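Local coordinates for protein glucokinase (PDB 6EDI) that probably phosphorylates D-glucose at the expense of ATP, as a dimeric glucokinase of the actin-like ATPase superfamily, at residues Gly266-Ser269 against Thr270-Pro273; Val323-Leu326 against Tyr327-Ile331; Glu90-Gln93 against His94-Asn98. One frame throughout, in Å; residues are numbered along the deposited sequence.

Contact 1: Gly266-Ser269 against Thr270-Pro273; sequences GLDS and TVAP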
loop_
_atom_site.group_PDB
_atom_site.type_symbol
_atom_site.label_atom_id
_atom_site.label_comp_id
_atom_site.label_asym_id
_atom_site.label_seq_id
_atom_site.Cartn_x
_atom_site.Cartn_y
_atom_site.Cartn_z
ATOM N N GLY A 266 -5.395 25.077 12.527
ATOM C CA GLY A 266 -5.229 24.797 13.946
ATOM C C GLY A 266 -3.984 23.981 14.249
ATOM O O GLY A 266 -4.018 23.032 15.038
ATOM N N LEU A 267 -2.879 24.373 13.619
ATOM C CA LEU A 267 -1.606 23.688 13.732
ATOM C C LEU A 267 -0.848 24.152 14.975
ATOM O O LEU A 267 -0.558 25.340 15.128
ATOM C CB LEU A 267 -0.790 23.949 12.470
ATOM C CG LEU A 267 -0.065 22.796 11.777
ATOM C CD1 LEU A 267 1.416 22.790 12.141
ATOM C CD2 LEU A 267 -0.708 21.456 12.121
ATOM N N ASP A 268 -0.558 23.209 15.867
ATOM C CA ASP A 268 0.193 23.481 17.084
ATOM C C ASP A 268 1.621 23.010 16.926
ATOM O O ASP A 268 1.970 22.366 15.935
ATOM C CB ASP A 268 -0.411 22.711 18.272
ATOM C CG ASP A 268 -1.632 23.380 18.848
ATOM O OD1 ASP A 268 -1.487 24.506 19.373
ATOM O OD2 ASP A 268 -2.726 22.767 18.794
ATOM N N SER A 269 2.442 23.315 17.924
ATOM C CA SER A 269 3.728 22.661 18.045
ATOM C C SER A 269 3.512 21.328 18.764
ATOM O O SER A 269 4.446 20.531 18.901
ATOM C CB SER A 269 4.724 23.538 18.806
ATOM O OG SER A 269 4.365 23.672 20.167
ATOM N N THR A 270 2.282 21.079 19.216
ATOM C CA THR A 270 1.959 19.780 19.834
ATOM C C THR A 270 1.567 18.741 18.790
ATOM O O THR A 270 1.442 17.562 19.111
ATOM C CB THR A 270 0.840 19.864 20.906
ATOM O OG1 THR A 270 -0.440 20.022 20.275
ATOM C CG2 THR A 270 1.099 21.012 21.887
ATOM N N VAL A 271 1.378 19.192 17.551
ATOM C CA VAL A 271 1.025 18.310 16.437
ATOM C C VAL A 271 2.287 17.834 15.712
ATOM O O VAL A 271 3.076 18.663 15.272
ATOM C CB VAL A 271 0.159 19.057 15.404
ATOM C CG1 VAL A 271 -0.392 18.086 14.365
ATOM C CG2 VAL A 271 -0.981 19.821 16.080
ATOM N N ALA A 272 2.461 16.516 15.558
ATOM C CA ALA A 272 3.622 15.957 14.848
ATOM C C ALA A 272 3.744 16.541 13.442
ATOM O O ALA A 272 2.732 16.750 12.770
ATOM C CB ALA A 272 3.538 14.451 14.780
ATOM N N PRO A 273 4.975 16.839 13.003
ATOM C CA PRO A 273 5.102 17.306 11.618
ATOM C C PRO A 273 5.185 16.077 10.739
ATOM O O PRO A 273 5.456 15.004 11.275
ATOM C CB PRO A 273 6.430 18.063 11.622
ATOM C CG PRO A 273 7.249 17.404 12.701
ATOM C CD PRO A 273 6.265 16.827 13.717
#
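Asp268 and Val271 are the ends of a beta turn in the loop between helices 245-259 and 281-292, at the dimer interface. Two observations support the assignment: the CA atoms of Asp268 and Val271 are only 5.3 Å apart, and the backbone angles of the central residues, Ser269 and Thr270, are both close to type I values. The turn folds the side chain of Val271 back over the residues that lead into it. Followed outward, Val271 first meets a carbonyl, its CB lying 3.8 Å from Asp268 O. The two methyls then part. CG1, anti to the backbone N (chi1 -171°), goes to Leu267, where it reaches CD2 at 4.1 Å in a loose apolar contact; the two side chains cross at about a right angle. CG2 of Val271, set beside the valine's own backbone N, lies 3.4 Å from Asp268 N and 3.7 Å from Asp268 CB. Val271 thus covers the backbone of Asp268 with one branch and the leucine tip with the other.

On the polar side, Asp268 and Thr270 lie next to each other and point the same way. The closest approach is made by the aspartate methylene, with the carboxylate a little farther off.

The second subunit packs against this turn: its Ala377 touches both Leu267 and Val271, and its Arg380 donates a hydrogen bond to Gly266 O and forms a long, weak ion pair with Asp268 OD2. Within the same chain, Ser269 O is hydrogen-bonded by Gln252 of helix 245-259. Leu267, Asp268 and Ser269 also touch a crystal neighbour, so their side-chain positions may partly reflect lattice packing. The nearest side-chain approach of the polar pair is Thr270 OG1 to Asp268 CB, 3.4 Å.

Contact 2: Val323-Leu326 against Tyr327-Ile331; sequences VDRL and YKNLI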
loop_
_atom_site.group_PDB
_atom_site.type_symbol
_atom_site.label_atom_id
_atom_site.label_comp_id
_atom_site.label_asym_id
_atom_site.label_seq_id
_atom_site.Cartn_x
_atom_site.Cartn_y
_atom_site.Cartn_z
ATOM N N VAL A 323 22.630 18.238 6.171
ATOM C CA VAL A 323 22.454 17.185 5.164
ATOM C C VAL A 323 22.365 15.817 5.818
ATOM O O VAL A 323 21.523 14.987 5.445
ATOM C CB VAL A 323 23.603 17.188 4.137
ATOM C CG1 VAL A 323 23.560 15.942 3.267
ATOM C CG2 VAL A 323 23.503 18.401 3.270
ATOM N N ASP A 324 23.246 15.573 6.782
ATOM C CA ASP A 324 23.257 14.296 7.491
ATOM C C ASP A 324 21.915 14.056 8.177
ATOM O O ASP A 324 21.350 12.967 8.061
ATOM C CB ASP A 324 24.396 14.256 8.514
ATOM C CG ASP A 324 24.516 12.913 9.214
ATOM O OD1 ASP A 324 24.585 11.862 8.532
ATOM O OD2 ASP A 324 24.544 12.915 10.463
ATOM N N ARG A 325 21.402 15.069 8.882
ATOM C CA ARG A 325 20.097 14.946 9.525
ATOM C C ARG A 325 18.983 14.735 8.502
ATOM O O ARG A 325 18.031 13.977 8.750
ATOM C CB ARG A 325 19.785 16.153 10.427
ATOM C CG ARG A 325 18.556 15.914 11.311
ATOM C CD ARG A 325 18.077 17.127 12.090
ATOM N NE ARG A 325 19.076 17.646 13.023
ATOM C CZ ARG A 325 19.312 17.150 14.229
ATOM N NH1 ARG A 325 18.634 16.093 14.668
ATOM N NH2 ARG A 325 20.240 17.696 14.994
ATOM N N LEU A 326 19.107 15.390 7.352
ATOM C CA LEU A 326 18.124 15.272 6.277
ATOM C C LEU A 326 17.952 13.817 5.861
ATOM O O LEU A 326 16.842 13.292 5.866
ATOM C CB LEU A 326 18.532 16.108 5.050
ATOM C CG LEU A 326 17.388 16.405 4.065
ATOM C CD1 LEU A 326 16.453 17.473 4.624
ATOM C CD2 LEU A 326 17.877 16.806 2.674
ATOM N N TYR A 327 19.055 13.169 5.504
ATOM C CA TYR A 327 19.001 11.782 5.082
ATOM C C TYR A 327 18.795 10.778 6.217
ATOM O O TYR A 327 18.261 9.687 6.002
ATOM C CB TYR A 327 20.228 11.454 4.242
ATOM C CG TYR A 327 20.160 12.155 2.916
ATOM C CD1 TYR A 327 19.014 12.073 2.131
ATOM C CD2 TYR A 327 21.218 12.932 2.461
ATOM C CE1 TYR A 327 18.935 12.722 0.916
ATOM C CE2 TYR A 327 21.144 13.591 1.250
ATOM C CZ TYR A 327 19.998 13.477 0.485
ATOM O OH TYR A 327 19.917 14.118 -0.719
ATOM N N LYS A 328 19.211 11.133 7.425
ATOM C CA LYS A 328 18.927 10.266 8.563
ATOM C C LYS A 328 17.416 10.144 8.730
ATOM O O LYS A 328 16.896 9.059 8.983
ATOM C CB LYS A 328 19.587 10.797 9.837
ATOM C CG LYS A 328 21.067 10.416 9.968
ATOM C CD LYS A 328 21.566 10.576 11.409
ATOM C CE LYS A 328 23.063 10.305 11.529
ATOM N NZ LYS A 328 23.482 9.101 10.764
ATOM N N ASN A 329 16.720 11.265 8.558
ATOM C CA ASN A 329 15.262 11.288 8.641
ATOM C C ASN A 329 14.519 10.771 7.408
ATOM O O ASN A 329 13.441 10.168 7.538
ATOM C CB ASN A 329 14.790 12.683 9.033
ATOM C CG ASN A 329 14.944 12.922 10.521
ATOM O OD1 ASN A 329 14.687 12.020 11.321
ATOM N ND2 ASN A 329 15.387 14.113 10.899
ATOM N N LEU A 330 15.081 10.996 6.222
ATOM C CA LEU A 330 14.554 10.323 5.041
ATOM C C LEU A 330 14.565 8.809 5.282
ATOM O O LEU A 330 13.573 8.118 5.039
ATOM C CB LEU A 330 15.373 10.666 3.797
ATOM C CG LEU A 330 14.923 9.865 2.565
ATOM C CD1 LEU A 330 13.553 10.358 2.116
ATOM C CD2 LEU A 330 15.943 9.966 1.434
ATOM N N ILE A 331 15.684 8.304 5.787
ATOM C CA ILE A 331 15.795 6.883 6.093
ATOM C C ILE A 331 14.835 6.485 7.229
ATOM O O ILE A 331 14.248 5.388 7.210
ATOM C CB ILE A 331 17.270 6.484 6.393
ATOM C CG1 ILE A 331 18.110 6.570 5.114
ATOM C CG2 ILE A 331 17.347 5.080 6.971
ATOM C CD1 ILE A 331 17.668 5.585 4.047
HETATM O O HOH W 1 15.822 16.359 9.235
#
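Three pairs of side chains, each four residues apart, run from Val323-Leu326 to Tyr327-Ile331 on helix 317-341; two of the pairs run side by side and the third slants across. Val323 and Tyr327 lie side by side and point the same way. Methyl CG1 of Val323 sits equally far, 3.9 Å, from CD2 and CE2 of Tyr327, so it rests beside that one bond of the ring.

Asp324 and Lys328 are the slanting pair. With CG anti to the backbone N (chi1 -176°), the carboxylate leans along the helix toward the lysine, whose chain bends only at its last torsion. The nearest approach is by the lysine's last methylene, Lys328 CE being 3.2 Å from Asp324 OD2, and the salt bridge itself is long, with Lys328 NZ 3.7 Å from Asp324 OD1. The stronger partner of OD1 is the hydroxyl of Tyr359.

Arg325 and Asn329 again run alongside each other, guanidinium and amide planes 30° apart, and Arg325 CG meets Asn329 ND2 at 3.7 Å. Asn329 ND2 donates to a water at 2.8 Å, and this water returns a weak bond to Arg325 O. Beneath these pairs the i to i+4 backbone hydrogen bonds are regular; the straightest, from Tyr327 N to Val323 O, has an angle of 168° at the hydrogen.

The helix is enclosed on several fronts. Val323 and Leu326 pack on Leu284 of helix 281-292, while Tyr327 and Ile331 reach Leu369 of helix 363-373, with Tyr327 OH hydrogen-bonded to Asn356. Arg325 and Asn329 both meet Tyr250 of helix 245-259.

Contact 3: Glu90-Gln93 against His94-Asn98; sequences EVLQ and HLKKN
Within helix 84-98, Glu90 O accepts a hydrogen bond from His94 N at 3.1 Å, the first of four i to i+4 backbone bonds here. The next runs from Leu95 N to Val91 O, 3.0 Å. The side chains of this pair follow it, with Val91 CG1 4.3 Å from Leu95 CD1, and both face Phe56 of strand 51-58. Leu92 O receives Lys96 N at 3.1 Å. Lys96, bent at chi2, chi3 and chi4, curls back until Lys96 NZ lies 3.7 Å from Leu92 CG, close to the leucine branch; NZ also has a long, weak ion pair with Glu145. Gln93 O takes only a weak bond from Lys97 N, with an angle of 135° at the hydrogen, as the helix nears its end.

There His94 O is gripped twice, by Asn98 N at 2.8 Å and by Asn98 ND2 at 3.1 Å, the latter on a lone pair. Asn98 CB lies over one face of the His94 ring, offset toward the rim. His94 NE2 accepts from Ala27 N of helix 26-32, which implies a deprotonated NE2 and is consistent with a neutral imidazole.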
loop_
_atom_site.group_PDB
_atom_site.type_symbol
_atom_site.label_atom_id
_atom_site.label_comp_id
_atom_site.label_asym_id
_atom_site.label_seq_id
_atom_site.Cartn_x
_atom_site.Cartn_y
_atom_site.Cartn_z
ATOM N N GLU A 90 -3.453 17.766 -32.031
ATOM C CA GLU A 90 -2.359 18.198 -32.910
ATOM C C GLU A 90 -1.416 17.051 -33.281
ATOM O O GLU A 90 -0.893 17.008 -34.394
ATOM C CB GLU A 90 -1.548 19.341 -32.290
ATOM C CG GLU A 90 -2.326 20.610 -32.026
ATOM C CD GLU A 90 -1.507 21.861 -32.296
ATOM O OE1 GLU A 90 -0.641 22.216 -31.466
ATOM O OE2 GLU A 90 -1.733 22.487 -33.352
ATOM N N VAL A 91 -1.183 16.133 -32.345
ATOM C CA VAL A 91 -0.318 14.984 -32.616
ATOM C C VAL A 91 -1.020 14.052 -33.591
ATOM O O VAL A 91 -0.431 13.583 -34.576
ATOM C CB VAL A 91 0.019 14.209 -31.327
ATOM C CG1 VAL A 91 0.737 12.897 -31.654
ATOM C CG2 VAL A 91 0.867 15.060 -30.400
ATOM N N LEU A 92 -2.295 13.812 -33.311
ATOM C CA LEU A 92 -3.104 12.900 -34.098
ATOM C C LEU A 92 -3.324 13.436 -35.521
ATOM O O LEU A 92 -3.103 12.720 -36.490
ATOM C CB LEU A 92 -4.427 12.625 -33.376
ATOM C CG LEU A 92 -5.003 11.210 -33.460
ATOM C CD1 LEU A 92 -3.988 10.233 -34.034
ATOM C CD2 LEU A 92 -5.485 10.738 -32.095
ATOM N N GLN A 93 -3.718 14.703 -35.645
ATOM C CA GLN A 93 -3.894 15.310 -36.965
ATOM C C GLN A 93 -2.573 15.358 -37.738
ATOM O O GLN A 93 -2.563 15.262 -38.968
ATOM C CB GLN A 93 -4.523 16.711 -36.871
ATOM C CG GLN A 93 -5.879 16.781 -36.131
ATOM C CD GLN A 93 -6.895 15.721 -36.560
ATOM O OE1 GLN A 93 -7.529 15.078 -35.716
ATOM N NE2 GLN A 93 -7.071 15.552 -37.868
ATOM N N HIS A 94 -1.455 15.485 -37.029
ATOM C CA HIS A 94 -0.153 15.499 -37.697
ATOM C C HIS A 94 0.189 14.129 -38.258
ATOM O O HIS A 94 0.758 14.026 -39.343
ATOM C CB HIS A 94 0.970 15.929 -36.755
ATOM C CG HIS A 94 2.343 15.705 -37.315
ATOM N ND1 HIS A 94 3.004 16.657 -38.061
ATOM C CD2 HIS A 94 3.176 14.639 -37.242
ATOM C CE1 HIS A 94 4.185 16.188 -38.423
ATOM N NE2 HIS A 94 4.316 14.966 -37.940
ATOM N N LEU A 95 -0.124 13.078 -37.500
ATOM C CA LEU A 95 0.143 11.717 -37.947
ATOM C C LEU A 95 -0.689 11.347 -39.176
ATOM O O LEU A 95 -0.192 10.684 -40.082
ATOM C CB LEU A 95 -0.095 10.703 -36.823
ATOM C CG LEU A 95 0.847 10.738 -35.619
ATOM C CD1 LEU A 95 0.390 9.719 -34.570
ATOM C CD2 LEU A 95 2.273 10.459 -36.043
ATOM N N LYS A 96 -1.953 11.767 -39.203
ATOM C CA LYS A 96 -2.827 11.465 -40.340
ATOM C C LYS A 96 -2.443 12.303 -41.561
ATOM O O LYS A 96 -2.650 11.885 -42.700
ATOM C CB LYS A 96 -4.299 11.715 -39.993
ATOM C CG LYS A 96 -4.736 11.311 -38.576
ATOM C CD LYS A 96 -4.869 9.808 -38.364
ATOM C CE LYS A 96 -6.235 9.456 -37.785
ATOM N NZ LYS A 96 -6.647 10.450 -36.743
ATOM N N LYS A 97 -1.877 13.483 -41.315
ATOM C CA LYS A 97 -1.503 14.404 -42.386
ATOM C C LYS A 97 -0.099 14.156 -42.934
ATOM O O LYS A 97 0.174 14.458 -44.098
ATOM C CB LYS A 97 -1.584 15.858 -41.912
ATOM C CG LYS A 97 -2.978 16.469 -41.828
ATOM C CD LYS A 97 -2.852 17.915 -41.373
ATOM C CE LYS A 97 -4.197 18.587 -41.177
ATOM N NZ LYS A 97 -4.033 20.032 -40.843
ATOM N N ASN A 98 0.796 13.637 -42.093
ATOM C CA ASN A 98 2.189 13.437 -42.500
ATOM C C ASN A 98 2.651 11.977 -42.548
ATOM O O ASN A 98 3.840 11.712 -42.730
ATOM C CB ASN A 98 3.149 14.270 -41.634
ATOM C CG ASN A 98 2.931 15.762 -41.786
ATOM O OD1 ASN A 98 3.551 16.409 -42.633
ATOM N ND2 ASN A 98 2.054 16.322 -40.957
#

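Contacts 1 and 2 belong to one neighbourhood, their centres 21 Å apart and nearest atoms about 9 Å, and they share helix 245-259: Pro273 packs on its Val251, Arg325 and Asn329 on its Tyr250. Met240 also touches both Pro273 and Asn329. Contact 3 lies on the opposite side of the chain's centre, 54 Å from contact 1 and 49 Å from contact 2 between centres, on a helix packed against the sheet that holds strands 51-58 and 67-75. This separation fits the two-lobed actin-like ATPase fold, in which substrates bind in the cleft between lobes. Of the three, only contact 1 reaches the second subunit.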